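Local structure of HTH-type dhaKLM operon transcriptional activator DhaS (Lactococcus lactis, 2IU5) at residues A[24-28]-A[29-33]; A[98-101]-A[102-105]. The protein activates transcription of the dhaKLM operon together with DhaQ in response to dihydroxyacetone, binding as a homodimer to an inverted repeat at the promoter. The protein carries 1 engineered substitution. One frame throughout, in Å; residues are numbered along the deposited sequence.

Contact 1 (A[24-28]-A[29-33]); sequences DLMQS and NAYHQ
Leu-25 and Asn-29 meet where helix 13-28 of the TetR-type DNA-binding domain gives way to the loop leading to helix 36-43, and Met-26 adds a Met-aromatic contact to Tyr-31 on the face turned to helix 97-106. The polar focus is Leu-25 O. Asn-29 ND2 donates to it at 3.1 Å with an N-H...O angle of 157°. The donor lies in the carbonyl plane on a lone pair, and the oxygen in turn lies almost in the plane of the Asn-29 amide, so both flat groups are well aimed. Asn-29 N reaches the same oxygen at 2.9 Å, but its 128° angle makes this bond weak. One carbonyl near the helix end thus takes the Asn-29 amide and Ser-28 N as its two donors, with Asn-29 N adding a weak third. In Asn-29, chi1 of -62° sets CG beside the backbone N, and the turn at chi2 then swings ND2 to the Leu-25 oxygen. Leu-25 CD2 lies 3.9 Å from that ND2, the two side chains crossing at a slant.

Met-26 and Tyr-31 run alongside each other in the same direction. The thioether is folded by bends at chi2 and chi3, bringing SD to 3.7 Å from Tyr-31 CA and CE close to Tyr-31 CB. SD is 5.4 Å from the Tyr-31 ring centroid, at the ring edge rather than over a face.

Farther out, Phe-99 and Ile-103 of helix 97-106 pack on Met-26, while Leu-61 of helix 57-73 touches Tyr-31. Lys-102 NZ hydrogen-bonds to two more carbonyls here. Within the ring of Tyr-31 itself, the atom nearest the sulfur is CD1, 4.1 Å from Met-26 SD.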
loop_
_atom_site.group_PDB
_atom_site.type_symbol
_atom_site.label_atom_id
_atom_site.label_comp_id
_atom_site.label_asym_id
_atom_site.label_seq_id
_atom_site.Cartn_x
_atom_site.Cartn_y
_atom_site.Cartn_z
ATOM N N ASP A 24 -25.749 2.686 11.334
ATOM C CA ASP A 24 -26.085 2.356 12.713
ATOM C C ASP A 24 -26.280 0.848 12.935
ATOM O O ASP A 24 -25.731 0.281 13.892
ATOM C CB ASP A 24 -27.312 3.142 13.173
ATOM C CG ASP A 24 -27.024 4.642 13.364
ATOM O OD1 ASP A 24 -25.843 5.060 13.288
ATOM O OD2 ASP A 24 -27.994 5.403 13.590
ATOM N N LEU A 25 -27.046 0.192 12.068
ATOM C CA LEU A 25 -27.243 -1.256 12.206
ATOM C C LEU A 25 -25.943 -2.040 12.006
ATOM O O LEU A 25 -25.732 -3.069 12.646
ATOM C CB LEU A 25 -28.328 -1.708 11.230
ATOM C CG LEU A 25 -29.717 -1.171 11.597
ATOM C CD1 LEU A 25 -30.627 -1.143 10.386
ATOM C CD2 LEU A 25 -30.374 -1.970 12.718
ATOM N N MET A 26 -25.068 -1.553 11.122
ATOM C CA MET A 26 -23.779 -2.238 10.863
ATOM C C MET A 26 -22.825 -2.174 12.053
ATOM O O MET A 26 -21.850 -2.905 12.124
ATOM C CB MET A 26 -23.085 -1.644 9.625
ATOM C CG MET A 26 -23.743 -2.002 8.310
ATOM S SD MET A 26 -23.265 -3.666 7.804
ATOM C CE MET A 26 -21.663 -3.395 7.019
ATOM N N GLN A 27 -23.097 -1.296 13.009
ATOM C CA GLN A 27 -22.284 -1.296 14.214
ATOM C C GLN A 27 -22.476 -2.584 15.015
ATOM O O GLN A 27 -21.546 -3.054 15.680
ATOM C CB GLN A 27 -22.619 -0.054 15.050
ATOM C CG GLN A 27 -21.958 0.029 16.416
ATOM C CD GLN A 27 -20.493 0.375 16.321
ATOM O OE1 GLN A 27 -20.058 1.026 15.371
ATOM N NE2 GLN A 27 -19.720 -0.058 17.299
ATOM N N SER A 28 -23.680 -3.147 14.959
ATOM C CA SER A 28 -24.042 -4.165 15.945
ATOM C C SER A 28 -24.689 -5.405 15.349
ATOM O O SER A 28 -25.065 -6.309 16.100
ATOM C CB SER A 28 -24.973 -3.550 17.009
ATOM O OG SER A 28 -26.151 -3.050 16.375
ATOM N N ASN A 29 -24.817 -5.435 14.022
ATOM C CA ASN A 29 -25.390 -6.592 13.323
ATOM C C ASN A 29 -24.488 -7.000 12.163
ATOM O O ASN A 29 -23.833 -6.142 11.568
ATOM C CB ASN A 29 -26.770 -6.235 12.773
ATOM C CG ASN A 29 -27.769 -5.882 13.863
ATOM O OD1 ASN A 29 -28.402 -6.778 14.441
ATOM N ND2 ASN A 29 -27.921 -4.589 14.152
ATOM N N ALA A 30 -24.458 -8.296 11.848
ATOM C CA ALA A 30 -23.735 -8.739 10.652
ATOM C C ALA A 30 -24.422 -8.176 9.415
ATOM O O ALA A 30 -25.649 -8.092 9.357
ATOM C CB ALA A 30 -23.722 -10.248 10.591
ATOM N N TYR A 31 -23.627 -7.784 8.421
ATOM C CA TYR A 31 -24.137 -7.209 7.208
ATOM C C TYR A 31 -25.320 -7.974 6.602
ATOM O O TYR A 31 -26.349 -7.384 6.279
ATOM C CB TYR A 31 -23.015 -7.108 6.179
ATOM C CG TYR A 31 -23.517 -6.931 4.770
ATOM C CD1 TYR A 31 -24.023 -5.709 4.333
ATOM C CD2 TYR A 31 -23.485 -7.989 3.870
ATOM C CE1 TYR A 31 -24.486 -5.544 3.030
ATOM C CE2 TYR A 31 -23.946 -7.835 2.573
ATOM C CZ TYR A 31 -24.440 -6.621 2.161
ATOM O OH TYR A 31 -24.901 -6.463 0.868
ATOM N N HIS A 32 -25.169 -9.280 6.437
ATOM C CA HIS A 32 -26.188 -10.018 5.705
ATOM C C HIS A 32 -27.453 -10.224 6.523
ATOM O O HIS A 32 -28.469 -10.632 5.977
ATOM C CB HIS A 32 -25.674 -11.390 5.261
ATOM C CG HIS A 32 -25.198 -12.244 6.398
ATOM N ND1 HIS A 32 -24.013 -12.016 7.069
ATOM C CD2 HIS A 32 -25.764 -13.328 6.980
ATOM C CE1 HIS A 32 -23.872 -12.933 8.015
ATOM N NE2 HIS A 32 -24.920 -13.739 7.985
ATOM N N GLN A 33 -27.391 -9.943 7.825
ATOM C CA GLN A 33 -28.560 -10.073 8.696
ATOM C C GLN A 33 -29.307 -8.757 8.864
ATOM O O GLN A 33 -30.235 -8.654 9.685
ATOM C CB GLN A 33 -28.162 -10.684 10.052
ATOM C CG GLN A 33 -27.707 -12.150 9.890
ATOM C CD GLN A 33 -27.079 -12.812 11.101
ATOM O OE1 GLN A 33 -26.211 -12.239 11.771
ATOM N NE2 GLN A 33 -27.511 -14.041 11.390
#

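Contact 2 (A[98-101]-A[102-105]); sequences IFYQ and KIFV
Lys-102 lies alongside Ile-98 one turn earlier in helix 97-106, a regular alpha-helical segment of the TetR C-terminal region, and the i to i+4 bond from Lys-102 N to Ile-98 O (3.0 Å, 162°) accompanies the side-chain contact. Beyond CG the lysine chain is extended, passing CG and CD by the Ile-98 carbonyl before CE comes to 3.6 Å from Ile-98 CG2. CE and NZ both lie against that methyl branch, and from there NZ hydrogen-bonds to the carbonyls of Met-26 and Asn-29 at the end of helix 13-28. A leucine in place of Lys-102 would probably leave the carbonyl oxygens of Met-26 and Asn-29 without the amino group they share.

Ile-103 works on the face packed by Leu-61 and Phe-65 of helix 57-73, which touch Phe-99 as well. Its CG1 sits over one face of the Phe-99 ring, 4.0 Å above the plane and offset toward the rim. Phe-99 CG points anti to its N (chi1 178°), whereas Ile-103 CG1, anti to its carbonyl carbon (chi1 -63°), turns toward the preceding turn and comes over that ring. The same Ile-103 CG1 is 3.2 Å from Phe-99 O, the acceptor of Ile-103 N.

Gln-101 meets the following turn mainly through its main chain. Its carbonyl O accepts Val-105 N at 3.4 Å, a weak bond, while at the end of its extended side chain NE2 hydrogen-bonds to Ile-161 O in helix 139-163. The neighbouring pair is firmer: Phe-104 N donates to Tyr-100 O at 2.9 Å, and the Phe-104 ring brings CD2 to 3.2 Å from that same Tyr-100 oxygen.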
loop_
_atom_site.group_PDB
_atom_site.type_symbol
_atom_site.label_atom_id
_atom_site.label_comp_id
_atom_site.label_asym_id
_atom_site.label_seq_id
_atom_site.Cartn_x
_atom_site.Cartn_y
_atom_site.Cartn_z
ATOM N N ILE A 98 -16.151 -0.511 12.786
ATOM C CA ILE A 98 -16.715 -1.847 12.710
ATOM C C ILE A 98 -17.341 -2.054 11.332
ATOM O O ILE A 98 -17.185 -3.110 10.718
ATOM C CB ILE A 98 -17.737 -2.105 13.806
ATOM C CG1 ILE A 98 -17.008 -2.182 15.137
ATOM C CG2 ILE A 98 -18.568 -3.357 13.495
ATOM C CD1 ILE A 98 -17.883 -2.412 16.315
ATOM N N PHE A 99 -18.051 -1.049 10.837
ATOM C CA PHE A 99 -18.622 -1.056 9.492
ATOM C C PHE A 99 -17.529 -1.394 8.492
ATOM O O PHE A 99 -17.712 -2.296 7.661
ATOM C CB PHE A 99 -19.202 0.341 9.223
ATOM C CG PHE A 99 -19.802 0.568 7.855
ATOM C CD1 PHE A 99 -21.111 0.226 7.561
ATOM C CD2 PHE A 99 -19.043 1.146 6.855
ATOM C CE1 PHE A 99 -21.640 0.456 6.295
ATOM C CE2 PHE A 99 -19.569 1.373 5.595
ATOM C CZ PHE A 99 -20.869 1.026 5.314
ATOM N N TYR A 100 -16.402 -0.671 8.566
ATOM C CA TYR A 100 -15.347 -0.878 7.565
ATOM C C TYR A 100 -14.611 -2.194 7.740
ATOM O O TYR A 100 -14.221 -2.819 6.743
ATOM C CB TYR A 100 -14.417 0.343 7.365
ATOM C CG TYR A 100 -15.177 1.369 6.574
ATOM C CD1 TYR A 100 -15.379 1.185 5.200
ATOM C CD2 TYR A 100 -15.705 2.499 7.170
ATOM C CE1 TYR A 100 -16.082 2.093 4.436
ATOM C CE2 TYR A 100 -16.422 3.434 6.401
ATOM C CZ TYR A 100 -16.596 3.213 5.037
ATOM O OH TYR A 100 -17.293 4.105 4.266
ATOM N N GLN A 101 -14.403 -2.644 8.973
ATOM C CA GLN A 101 -13.888 -3.996 9.189
ATOM C C GLN A 101 -14.763 -5.010 8.447
ATOM O O GLN A 101 -14.251 -5.923 7.774
ATOM C CB GLN A 101 -13.946 -4.385 10.664
ATOM C CG GLN A 101 -12.976 -3.689 11.553
ATOM C CD GLN A 101 -13.079 -4.190 12.977
ATOM O OE1 GLN A 101 -14.055 -4.859 13.349
ATOM N NE2 GLN A 101 -12.072 -3.874 13.785
ATOM N N LYS A 102 -16.080 -4.846 8.573
ATOM C CA LYS A 102 -16.995 -5.738 7.879
ATOM C C LYS A 102 -16.893 -5.666 6.377
ATOM O O LYS A 102 -16.945 -6.691 5.707
ATOM C CB LYS A 102 -18.428 -5.551 8.355
ATOM C CG LYS A 102 -18.607 -6.009 9.778
ATOM C CD LYS A 102 -19.985 -5.646 10.311
ATOM C CE LYS A 102 -20.099 -6.115 11.744
ATOM N NZ LYS A 102 -21.293 -5.582 12.467
ATOM N N ILE A 103 -16.745 -4.464 5.849
ATOM C CA ILE A 103 -16.648 -4.286 4.405
ATOM C C ILE A 103 -15.369 -4.910 3.855
ATOM O O ILE A 103 -15.384 -5.502 2.768
ATOM C CB ILE A 103 -16.681 -2.820 4.028
ATOM C CG1 ILE A 103 -18.015 -2.181 4.439
ATOM C CG2 ILE A 103 -16.421 -2.658 2.529
ATOM C CD1 ILE A 103 -19.228 -2.899 3.925
ATOM N N PHE A 104 -14.257 -4.798 4.574
ATOM C CA PHE A 104 -13.037 -5.432 4.095
ATOM C C PHE A 104 -13.209 -6.945 4.000
ATOM O O PHE A 104 -12.546 -7.584 3.182
ATOM C CB PHE A 104 -11.820 -5.085 4.954
ATOM C CG PHE A 104 -11.247 -3.741 4.663
ATOM C CD1 PHE A 104 -10.713 -3.459 3.414
ATOM C CD2 PHE A 104 -11.243 -2.746 5.631
ATOM C CE1 PHE A 104 -10.178 -2.193 3.147
ATOM C CE2 PHE A 104 -10.710 -1.484 5.369
ATOM C CZ PHE A 104 -10.179 -1.220 4.117
ATOM N N VAL A 105 -14.087 -7.514 4.826
ATOM C CA VAL A 105 -14.415 -8.948 4.747
ATOM C C VAL A 105 -15.360 -9.283 3.588
ATOM O O VAL A 105 -15.117 -10.247 2.851
ATOM C CB VAL A 105 -15.005 -9.480 6.073
ATOM C CG1 VAL A 105 -15.521 -10.914 5.889
ATOM C CG2 VAL A 105 -13.952 -9.443 7.167
#

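How the contacts relate
Both contacts are local, one at a helix end and one within a helix; they adjoin, with centres about 10 Å apart, but lie in different family regions. Contact 1 is a surface contact whose centre lies about 19 Å from the centre of the chain, and there a side-chain amide supplements backbone bonding. Contact 2, its centre about 13 Å from the chain centre, is partly buried and combines regular i to i+4 bonds with apolar packing on the buried face and long polar side chains whose ends bond elsewhere. Their boundary, joining helix 13-28 to helix 97-106, mixes both chemistries: the Lys-102 amino group bonds contact 1 carbonyls, and Met-26 CB packs 3.4 Å from Phe-99 CD1.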